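Local atomic coordinates of molybdopterin biosynthesis moeA protein (Pyrococcus horikoshii, PDB entry 1WU2), a protein that probably takes part in molybdenum cofactor biosynthesis, as MoeA proteins do when they insert molybdenum into molybdopterin. Residues K6-L17 / F276-F287. Residues are numbered along the deposited sequence; the frame is centred on the assembly and turned at random.
Sequences KLVPYREALKLL and FHGTTIKPGRPF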
ATOM      1  N   LYS A   6      -0.410 -18.853  32.520  1.00 38.94           N
ATOM      2  CA  LYS A   6      -0.522 -17.372  32.504  1.00 39.09           C
ATOM      3  C   LYS A   6      -0.287 -16.833  31.093  1.00 38.70           C
ATOM      4  O   LYS A   6       0.757 -17.089  30.491  1.00 38.72           O
ATOM      5  CB  LYS A   6       0.489 -16.757  33.475  1.00 39.38           C
ATOM      6  CG  LYS A   6       0.208 -15.300  33.835  1.00 40.37           C
ATOM      7  CD  LYS A   6       1.471 -14.590  34.344  1.00 41.33           C
ATOM      8  CE  LYS A   6       2.244 -13.879  33.226  1.00 41.87           C
ATOM      9  NZ  LYS A   6       2.461 -12.430  33.523  1.00 42.08           N
ATOM     10  N   LEU A   7      -1.265 -16.094  30.571  1.00 38.16           N
ATOM     11  CA  LEU A   7      -1.133 -15.455  29.265  1.00 37.68           C
ATOM     12  C   LEU A   7      -0.087 -14.354  29.368  1.00 37.15           C
ATOM     13  O   LEU A   7      -0.168 -13.503  30.251  1.00 37.17           O
ATOM     14  CB  LEU A   7      -2.472 -14.862  28.809  1.00 37.67           C
ATOM     15  CG  LEU A   7      -3.670 -15.816  28.746  1.00 37.84           C
ATOM     16  CD1 LEU A   7      -4.927 -15.073  28.340  1.00 37.92           C
ATOM     17  CD2 LEU A   7      -3.410 -16.980  27.798  1.00 37.98           C
ATOM     18  N   VAL A   8       0.898 -14.370  28.475  1.00 36.51           N
ATOM     19  CA  VAL A   8       1.947 -13.351  28.504  1.00 36.13           C
ATOM     20  C   VAL A   8       1.441 -12.111  27.741  1.00 35.60           C
ATOM     21  O   VAL A   8       0.872 -12.244  26.654  1.00 35.70           O
ATOM     22  CB  VAL A   8       3.350 -13.866  27.987  1.00 36.14           C
ATOM     23  CG1 VAL A   8       3.332 -15.352  27.604  1.00 36.19           C
ATOM     24  CG2 VAL A   8       3.889 -13.029  26.840  1.00 36.23           C
ATOM     25  N   PRO A   9       1.618 -10.916  28.312  1.00 34.81           N
ATOM     26  CA  PRO A   9       1.168  -9.682  27.654  1.00 34.29           C
ATOM     27  C   PRO A   9       1.716  -9.546  26.237  1.00 33.66           C
ATOM     28  O   PRO A   9       2.777 -10.088  25.940  1.00 33.54           O
ATOM     29  CB  PRO A   9       1.722  -8.573  28.557  1.00 34.24           C
ATOM     30  CG  PRO A   9       1.884  -9.204  29.885  1.00 34.71           C
ATOM     31  CD  PRO A   9       2.241 -10.638  29.621  1.00 34.86           C
ATOM     32  N   TYR A  10       0.993  -8.833  25.380  1.00 32.99           N
ATOM     33  CA  TYR A  10       1.379  -8.678  23.983  1.00 32.41           C
ATOM     34  C   TYR A  10       2.757  -8.042  23.807  1.00 32.47           C
ATOM     35  O   TYR A  10       3.548  -8.519  23.000  1.00 32.24           O
ATOM     36  CB  TYR A  10       0.343  -7.848  23.219  1.00 32.14           C
ATOM     37  CG  TYR A  10       0.808  -7.434  21.839  1.00 30.68           C
ATOM     38  CD1 TYR A  10       1.205  -8.386  20.905  1.00 29.41           C
ATOM     39  CD2 TYR A  10       0.865  -6.095  21.475  1.00 29.39           C
ATOM     40  CE1 TYR A  10       1.641  -8.012  19.643  1.00 28.80           C
ATOM     41  CE2 TYR A  10       1.293  -5.713  20.215  1.00 28.80           C
ATOM     42  CZ  TYR A  10       1.682  -6.676  19.305  1.00 28.28           C
ATOM     43  OH  TYR A  10       2.106  -6.300  18.053  1.00 27.93           O
ATOM     44  N   ARG A  11       3.035  -6.971  24.547  1.00 32.52           N
ATOM     45  CA  ARG A  11       4.286  -6.229  24.377  1.00 32.81           C
ATOM     46  C   ARG A  11       5.503  -7.042  24.818  1.00 32.62           C
ATOM     47  O   ARG A  11       6.572  -6.916  24.229  1.00 32.40           O
ATOM     48  CB  ARG A  11       4.242  -4.885  25.111  1.00 33.00           C
ATOM     49  CG  ARG A  11       3.275  -3.865  24.497  1.00 34.26           C
ATOM     50  CD  ARG A  11       3.730  -3.278  23.157  1.00 35.47           C
ATOM     51  NE  ARG A  11       2.647  -2.565  22.474  1.00 36.67           N
ATOM     52  CZ  ARG A  11       2.670  -2.169  21.199  1.00 37.71           C
ATOM     53  NH1 ARG A  11       3.727  -2.404  20.424  1.00 37.62           N
ATOM     54  NH2 ARG A  11       1.621  -1.528  20.691  1.00 38.36           N
ATOM     55  N   GLU A  12       5.336  -7.875  25.844  1.00 32.70           N
ATOM     56  CA  GLU A  12       6.393  -8.798  26.261  1.00 32.71           C
ATOM     57  C   GLU A  12       6.594  -9.901  25.222  1.00 32.34           C
ATOM     58  O   GLU A  12       7.725 -10.304  24.960  1.00 32.26           O
ATOM     59  CB  GLU A  12       6.079  -9.430  27.623  1.00 32.90           C
ATOM     60  CG  GLU A  12       7.196 -10.333  28.147  1.00 33.83           C
ATOM     61  CD  GLU A  12       6.923 -10.924  29.522  1.00 35.08           C
ATOM     62  OE1 GLU A  12       5.807 -10.749  30.060  1.00 35.98           O
ATOM     63  OE2 GLU A  12       7.841 -11.578  30.067  1.00 36.21           O
ATOM     64  N   ALA A  13       5.495 -10.388  24.650  1.00 31.98           N
ATOM     65  CA  ALA A  13       5.537 -11.460  23.656  1.00 31.88           C
ATOM     66  C   ALA A  13       6.169 -10.985  22.355  1.00 31.65           C
ATOM     67  O   ALA A  13       6.869 -11.742  21.692  1.00 31.61           O
ATOM     68  CB  ALA A  13       4.136 -11.989  23.380  1.00 31.87           C
ATOM     69  N   LEU A  14       5.909  -9.731  21.997  1.00 31.42           N
ATOM     70  CA  LEU A  14       6.414  -9.164  20.755  1.00 31.27           C
ATOM     71  C   LEU A  14       7.910  -8.923  20.873  1.00 31.13           C
ATOM     72  O   LEU A  14       8.638  -9.080  19.902  1.00 30.88           O
ATOM     73  CB  LEU A  14       5.687  -7.856  20.419  1.00 31.25           C
ATOM     74  CG  LEU A  14       6.089  -7.178  19.105  1.00 31.12           C
ATOM     75  CD1 LEU A  14       5.691  -8.039  17.911  1.00 31.21           C
ATOM     76  CD2 LEU A  14       5.483  -5.781  19.002  1.00 30.95           C
ATOM     77  N   LYS A  15       8.363  -8.550  22.067  1.00 31.04           N
ATOM     78  CA  LYS A  15       9.785  -8.325  22.316  1.00 31.16           C
ATOM     79  C   LYS A  15      10.568  -9.641  22.329  1.00 30.82           C
ATOM     80  O   LYS A  15      11.664  -9.716  21.780  1.00 30.73           O
ATOM     81  CB  LYS A  15       9.991  -7.583  23.639  1.00 31.34           C
ATOM     82  CG  LYS A  15      11.375  -6.956  23.793  1.00 32.29           C
ATOM     83  CD  LYS A  15      11.971  -7.212  25.173  1.00 33.60           C
ATOM     84  CE  LYS A  15      13.115  -6.249  25.484  1.00 34.20           C
ATOM     85  NZ  LYS A  15      14.339  -6.547  24.694  1.00 34.33           N
ATOM     86  N   LEU A  16      10.007 -10.667  22.963  1.00 30.43           N
ATOM     87  CA  LEU A  16      10.657 -11.972  23.041  1.00 30.21           C
ATOM     88  C   LEU A  16      10.827 -12.542  21.639  1.00 29.99           C
ATOM     89  O   LEU A  16      11.889 -13.057  21.295  1.00 29.93           O
ATOM     90  CB  LEU A  16       9.835 -12.947  23.899  1.00 30.24           C
ATOM     91  CG  LEU A  16       9.871 -12.763  25.419  1.00 30.03           C
ATOM     92  CD1 LEU A  16       8.792 -13.608  26.088  1.00 29.62           C
ATOM     93  CD2 LEU A  16      11.241 -13.108  25.989  1.00 30.16           C
ATOM     94  N   LEU A  17       9.771 -12.417  20.838  1.00 29.75           N
ATOM     95  CA  LEU A  17       9.747 -12.885  19.458  1.00 29.76           C
ATOM     96  C   LEU A  17      10.736 -12.141  18.561  1.00 29.81           C
ATOM     97  O   LEU A  17      11.512 -12.764  17.843  1.00 29.82           O
ATOM     98  CB  LEU A  17       8.331 -12.737  18.890  1.00 29.76           C
ATOM     99  CG  LEU A  17       8.071 -13.322  17.495  1.00 29.72           C
ATOM    100  CD1 LEU A  17       6.750 -14.078  17.466  1.00 29.92           C
ATOM    101  CD2 LEU A  17       8.081 -12.241  16.421  1.00 29.55           C
ATOM    102  N   PHE A 276       7.345 -18.726  24.238  1.00 36.75           N
ATOM    103  CA  PHE A 276       6.023 -18.533  24.832  1.00 36.03           C
ATOM    104  C   PHE A 276       4.925 -19.272  24.060  1.00 35.57           C
ATOM    105  O   PHE A 276       5.126 -19.725  22.936  1.00 35.40           O
ATOM    106  CB  PHE A 276       5.685 -17.039  24.951  1.00 35.96           C
ATOM    107  CG  PHE A 276       5.667 -16.307  23.636  1.00 35.43           C
ATOM    108  CD1 PHE A 276       4.489 -16.179  22.914  1.00 34.97           C
ATOM    109  CD2 PHE A 276       6.828 -15.746  23.123  1.00 35.09           C
ATOM    110  CE1 PHE A 276       4.470 -15.510  21.701  1.00 34.65           C
ATOM    111  CE2 PHE A 276       6.814 -15.071  21.907  1.00 34.74           C
ATOM    112  CZ  PHE A 276       5.633 -14.953  21.199  1.00 34.51           C
ATOM    113  N   HIS A 277       3.767 -19.388  24.698  1.00 34.99           N
ATOM    114  CA  HIS A 277       2.599 -20.060  24.137  1.00 34.52           C
ATOM    115  C   HIS A 277       1.414 -19.731  25.041  1.00 34.20           C
ATOM    116  O   HIS A 277       1.437 -20.015  26.238  1.00 33.99           O
ATOM    117  CB  HIS A 277       2.820 -21.572  24.072  1.00 34.49           C
ATOM    118  CG  HIS A 277       1.728 -22.321  23.369  1.00 34.37           C
ATOM    119  ND1 HIS A 277       1.131 -21.865  22.215  1.00 34.29           N
ATOM    120  CD2 HIS A 277       1.136 -23.505  23.655  1.00 34.54           C
ATOM    121  CE1 HIS A 277       0.216 -22.732  21.820  1.00 33.95           C
ATOM    122  NE2 HIS A 277       0.196 -23.735  22.679  1.00 34.27           N
ATOM    123  N   GLY A 278       0.382 -19.128  24.463  1.00 33.75           N
ATOM    124  CA  GLY A 278      -0.707 -18.570  25.237  1.00 33.45           C
ATOM    125  C   GLY A 278      -0.371 -17.118  25.490  1.00 33.21           C
ATOM    126  O   GLY A 278       0.462 -16.796  26.336  1.00 33.05           O
ATOM    127  N   THR A 279      -1.013 -16.245  24.727  1.00 32.87           N
ATOM    128  CA  THR A 279      -0.736 -14.824  24.763  1.00 32.69           C
ATOM    129  C   THR A 279      -2.020 -14.044  25.045  1.00 32.47           C
ATOM    130  O   THR A 279      -3.119 -14.602  25.086  1.00 32.25           O
ATOM    131  CB  THR A 279      -0.058 -14.390  23.433  1.00 32.78           C
ATOM    132  OG1 THR A 279       0.729 -13.208  23.635  1.00 33.23           O
ATOM    133  CG2 THR A 279      -1.075 -13.986  22.377  1.00 32.36           C
ATOM    134  N   THR A 280      -1.864 -12.743  25.220  1.00 32.40           N
ATOM    135  CA  THR A 280      -2.931 -11.891  25.719  1.00 32.26           C
ATOM    136  C   THR A 280      -3.899 -11.397  24.624  1.00 32.15           C
ATOM    137  O   THR A 280      -5.013 -10.974  24.928  1.00 31.90           O
ATOM    138  CB  THR A 280      -2.276 -10.724  26.504  1.00 32.24           C
ATOM    139  OG1 THR A 280      -2.156 -11.087  27.887  1.00 32.44           O
ATOM    140  CG2 THR A 280      -3.127  -9.505  26.541  1.00 32.53           C
ATOM    141  N   ILE A 281      -3.499 -11.477  23.358  1.00 32.05           N
ATOM    142  CA  ILE A 281      -4.310 -10.910  22.274  1.00 32.09           C
ATOM    143  C   ILE A 281      -5.658 -11.621  22.099  1.00 32.20           C
ATOM    144  O   ILE A 281      -5.820 -12.777  22.488  1.00 32.16           O
ATOM    145  CB  ILE A 281      -3.530 -10.870  20.926  1.00 32.00           C
ATOM    146  CG1 ILE A 281      -3.378 -12.268  20.315  1.00 31.86           C
ATOM    147  CG2 ILE A 281      -2.171 -10.193  21.105  1.00 31.77           C
ATOM    148  CD1 ILE A 281      -2.969 -12.252  18.854  1.00 32.07           C
ATOM    149  N   LYS A 282      -6.609 -10.911  21.502  1.00 32.35           N
ATOM    150  CA  LYS A 282      -7.955 -11.418  21.270  1.00 32.65           C
ATOM    151  C   LYS A 282      -8.538 -10.746  20.020  1.00 32.72           C
ATOM    152  O   LYS A 282      -8.699  -9.528  20.014  1.00 32.85           O
ATOM    153  CB  LYS A 282      -8.853 -11.125  22.477  1.00 32.73           C
ATOM    154  CG  LYS A 282     -10.224 -11.805  22.419  1.00 33.41           C
ATOM    155  CD  LYS A 282     -11.214 -11.171  23.395  1.00 34.60           C
ATOM    156  CE  LYS A 282     -12.640 -11.676  23.171  1.00 35.22           C
ATOM    157  NZ  LYS A 282     -13.574 -10.580  22.772  1.00 35.87           N
ATOM    158  N   PRO A 283      -8.844 -11.503  18.964  1.00 32.81           N
ATOM    159  CA  PRO A 283      -8.595 -12.951  18.880  1.00 32.91           C
ATOM    160  C   PRO A 283      -7.114 -13.289  18.714  1.00 33.06           C
ATOM    161  O   PRO A 283      -6.281 -12.384  18.659  1.00 33.06           O
ATOM    162  CB  PRO A 283      -9.378 -13.363  17.626  1.00 32.91           C
ATOM    163  CG  PRO A 283      -9.417 -12.135  16.780  1.00 32.85           C
ATOM    164  CD  PRO A 283      -9.473 -10.981  17.738  1.00 32.77           C
ATOM    165  N   GLY A 284      -6.800 -14.582  18.641  1.00 33.41           N
ATOM    166  CA  GLY A 284      -5.437 -15.049  18.434  1.00 33.69           C
ATOM    167  C   GLY A 284      -4.695 -15.420  19.705  1.00 34.01           C
ATOM    168  O   GLY A 284      -3.471 -15.524  19.694  1.00 33.84           O
ATOM    169  N   ARG A 285      -5.443 -15.632  20.786  1.00 34.55           N
ATOM    170  CA  ARG A 285      -4.883 -15.930  22.111  1.00 34.92           C
ATOM    171  C   ARG A 285      -3.894 -17.111  22.143  1.00 34.64           C
ATOM    172  O   ARG A 285      -2.814 -16.973  22.711  1.00 34.57           O
ATOM    173  CB  ARG A 285      -6.026 -16.124  23.133  1.00 35.24           C
ATOM    174  CG  ARG A 285      -5.835 -17.218  24.179  1.00 37.10           C
ATOM    175  CD  ARG A 285      -6.991 -17.318  25.163  1.00 39.32           C
ATOM    176  NE  ARG A 285      -6.847 -18.461  26.061  1.00 41.59           N
ATOM    177  CZ  ARG A 285      -7.510 -18.624  27.208  1.00 43.82           C
ATOM    178  NH1 ARG A 285      -8.393 -17.718  27.629  1.00 44.46           N
ATOM    179  NH2 ARG A 285      -7.287 -19.708  27.945  1.00 44.38           N
ATOM    180  N   PRO A 286      -4.236 -18.256  21.547  1.00 34.38           N
ATOM    181  CA  PRO A 286      -3.350 -19.433  21.597  1.00 34.20           C
ATOM    182  C   PRO A 286      -2.051 -19.346  20.770  1.00 33.91           C
ATOM    183  O   PRO A 286      -1.408 -20.377  20.570  1.00 34.09           O
ATOM    184  CB  PRO A 286      -4.241 -20.571  21.065  1.00 34.20           C
ATOM    185  CG  PRO A 286      -5.637 -20.012  21.041  1.00 34.42           C
ATOM    186  CD  PRO A 286      -5.483 -18.543  20.816  1.00 34.33           C
ATOM    187  N   PHE A 287      -1.672 -18.160  20.303  1.00 33.51           N
ATOM    188  CA  PHE A 287      -0.432 -17.979  19.548  1.00 33.22           C
ATOM    189  C   PHE A 287       0.802 -18.271  20.409  1.00 33.00           C
ATOM    190  O   PHE A 287       0.866 -17.873  21.571  1.00 32.99           O
ATOM    191  CB  PHE A 287      -0.354 -16.551  18.983  1.00 33.12           C
ATOM    192  CG  PHE A 287       0.960 -16.225  18.329  1.00 32.86           C
ATOM    193  CD1 PHE A 287       1.222 -16.614  17.021  1.00 32.72           C
ATOM    194  CD2 PHE A 287       1.936 -15.529  19.026  1.00 32.55           C
ATOM    195  CE1 PHE A 287       2.442 -16.312  16.424  1.00 32.97           C
ATOM    196  CE2 PHE A 287       3.152 -15.229  18.438  1.00 32.64           C
ATOM    197  CZ  PHE A 287       3.408 -15.621  17.136  1.00 32.86           C
TER
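Phe276 packs its ring against the first turns of helix 10-20. Ala13 CB lies over one face of the ring, offset toward the rim, in a CH-pi contact 4.1 Å from the centroid. Leu17 CD1 meets the same ring at its edge, near CZ. The Leu16 side chain runs past the ring in the opposite direction, its CD1 nearest to Phe276 CD2. Phe276 CG sits between its backbone N and carbonyl carbon (chi1 60°), which turns the ring toward the helix. Leu17 CD1 also touches the edge of the Phe287 ring, 3.7 Å from CZ and in its plane. Phe310 of helix 300-319 stacks on Phe287 and also touches Ala13 and Leu17, so this end is tightly packed.

Just before the helix, Val8 forms a single beta bridge with Thr279. Val8 N donates to Gly278 O at 3.3 Å, a nearly straight bond of 166°. With chi1 at -155° the Thr279 hydroxyl swings away from its own N and OG1 reaches Val8 O at 3.2 Å. Val8 O also receives a weak bond from Thr280 N. Thr279 OG1 lies 3.6 Å from Ala13 CB. Next to the bridge, Ile281 CG2 rests 3.8 Å from Tyr10 CD1. The Tyr10 hydroxyl bonds to Leu309 O.

The other end borders solvent: Leu7 is partly exposed and Arg285 exposed, whereas Phe276, Ala13, Leu17 and Phe287 are buried. Leu7 CD2 packs 3.6 Å from Thr279 O. The same methyl lies over one face of the Arg285 guanidinium, which reaches in on an extended chain.

The contact fastens the start of the N-terminal region to the probable molybdopterin-binding domain. Its chemistry is divided: apolar packing holds the helix, while backbone and threonine bonds fix the segment leading into it, with two donors, Thr279 OG1 and weakly Thr280 N, sharing Val8 O.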